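Local coordinates for nucleocapsid protein (Sin Nombre virus, PDB 2IC6) that probably packages the negative-strand viral RNA genome, with its N-terminal region forming an antiparallel coiled coil, at residues A[9-12]-A[13-17]. The protein carries 1 engineered substitution. Numbering follows the deposited sequence. Where two conformers were deposited one is given.
Sequences EVQD and NITLH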
loop_
_atom_site.group_PDB
_atom_site.type_symbol
_atom_site.label_atom_id
_atom_site.label_comp_id
_atom_site.label_asym_id
_atom_site.label_seq_id
_atom_site.Cartn_x
_atom_site.Cartn_y
_atom_site.Cartn_z
ATOM N N GLU A 9 -13.145 9.725 10.263
ATOM C CA GLU A 9 -12.844 9.844 8.843
ATOM C C GLU A 9 -11.459 9.310 8.542
ATOM O O GLU A 9 -11.264 8.595 7.546
ATOM C CB GLU A 9 -12.988 11.301 8.407
ATOM C CG GLU A 9 -14.381 11.666 8.216
ATOM C CD GLU A 9 -14.586 13.102 7.762
ATOM O OE1 GLU A 9 -15.784 13.492 7.801
ATOM O OE2 GLU A 9 -13.620 13.855 7.407
ATOM N N VAL A 10 -10.502 9.668 9.369
ATOM C CA VAL A 10 -9.122 9.211 9.203
ATOM C C VAL A 10 -9.067 7.715 9.371
ATOM O O VAL A 10 -8.418 7.019 8.585
ATOM C CB VAL A 10 -8.125 9.976 10.117
ATOM C CG1 VAL A 10 -6.697 9.430 9.966
ATOM C CG2 VAL A 10 -8.164 11.514 9.774
ATOM N N GLN A 11 -9.697 7.180 10.438
ATOM C CA GLN A 11 -9.755 5.724 10.582
ATOM C C GLN A 11 -10.335 5.005 9.392
ATOM O O GLN A 11 -9.790 3.988 8.973
ATOM C CB GLN A 11 -10.573 5.354 11.817
ATOM C CG GLN A 11 -10.446 3.834 12.270
ATOM C CD GLN A 11 -8.985 3.291 12.529
ATOM O OE1 GLN A 11 -8.354 3.439 13.595
ATOM N NE2 GLN A 11 -8.466 2.644 11.532
ATOM N N ASP A 12 -11.433 5.484 8.806
ATOM C CA ASP A 12 -12.006 4.839 7.634
ATOM C C ASP A 12 -11.065 4.908 6.470
ATOM O O ASP A 12 -11.009 3.972 5.683
ATOM C CB ASP A 12 -13.366 5.444 7.311
ATOM C CG ASP A 12 -14.449 5.026 8.302
ATOM O OD1 ASP A 12 -14.279 4.099 9.128
ATOM O OD2 ASP A 12 -15.517 5.665 8.272
ATOM N N ASN A 13 -10.337 6.013 6.338
ATOM C CA ASN A 13 -9.372 6.111 5.260
ATOM C C ASN A 13 -8.209 5.146 5.463
ATOM O O ASN A 13 -7.725 4.552 4.507
ATOM C CB ASN A 13 -8.918 7.555 5.155
ATOM C CG ASN A 13 -8.348 7.936 3.821
ATOM O OD1 ASN A 13 -7.725 9.015 3.719
ATOM N ND2 ASN A 13 -8.555 7.138 2.822
ATOM N N ILE A 14 -7.775 4.939 6.698
ATOM C CA ILE A 14 -6.755 3.956 6.988
ATOM C C ILE A 14 -7.318 2.613 6.566
ATOM O O ILE A 14 -6.631 1.838 5.923
ATOM C CB ILE A 14 -6.342 3.997 8.483
ATOM C CG1 ILE A 14 -5.532 5.284 8.748
ATOM C CG2 ILE A 14 -5.547 2.750 8.941
ATOM C CD1 ILE A 14 -5.317 5.599 10.256
ATOM N N THR A 15 -8.544 2.284 6.951
ATOM C CA THR A 15 -9.125 0.968 6.494
ATOM C C THR A 15 -9.118 0.788 5.006
ATOM O O THR A 15 -8.757 -0.297 4.509
ATOM C CB THR A 15 -10.569 0.856 6.952
ATOM O OG1 THR A 15 -10.516 0.887 8.366
ATOM C CG2 THR A 15 -11.298 -0.434 6.445
ATOM N N LEU A 16 -9.580 1.754 4.253
ATOM C CA LEU A 16 -9.644 1.654 2.810
ATOM C C LEU A 16 -8.252 1.433 2.292
ATOM O O LEU A 16 -8.048 0.580 1.416
ATOM C CB LEU A 16 -10.257 2.894 2.237
ATOM C CG LEU A 16 -10.363 2.968 0.733
ATOM C CD1 LEU A 16 -11.205 1.841 0.276
ATOM C CD2 LEU A 16 -10.902 4.345 0.384
ATOM N N HIS A 17 -7.276 2.167 2.845
ATOM C CA HIS A 17 -5.906 1.980 2.370
ATOM C C HIS A 17 -5.307 0.633 2.777
ATOM O O HIS A 17 -4.559 0.075 1.960
ATOM C CB HIS A 17 -5.063 3.169 2.773
ATOM C CG HIS A 17 -5.310 4.394 1.928
ATOM N ND1 HIS A 17 -6.356 5.258 2.175
ATOM C CD2 HIS A 17 -4.642 4.907 0.861
ATOM C CE1 HIS A 17 -6.308 6.247 1.288
ATOM N NE2 HIS A 17 -5.283 6.057 0.481
HETATM O O HOH W 1 -12.980 1.644 9.324
#
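Ile14 lies against the preceding helical turn, one branch of its side chain reaching Val10 and the other Gln11. Its CB sits 3.5 Å from the carbonyl O of Gln11, and CG1, turned anti to the carbonyl carbon (chi1 -71°), comes within 3.4 Å of Val10 O, the same oxygen that accepts the hydrogen bond from Ile14 N. The branch ends with Ile14 CD1 at 4.1 Å from Val10 CG1. On the other branch, in the conformer given, NE2 of Gln11 comes within 3.9 Å of Ile14 CG2, as the glutamine chain bends at chi2 (55°) and turns its amide toward the next helical turn. On the polar side a water bridges Asp12 and Thr15: it donates to Asp12 OD1 and hydrogen-bonds Thr15 OG1 at 2.7 Å, while OD1 also forms a salt bridge with Lys8 NZ. One turn on, His17 ND1 donates to Asn13 O at 2.8 Å, in the plane of the imidazole but above that of the carbonyl, whose opposite face takes His17 N. All of this belongs to helix 6-37 of the antiparallel coiled coil; Ile14 packs on Leu64 and Leu68 of helix 41-74, flanked by His17 on Leu61 and, in that conformer, Gln11 on Leu68.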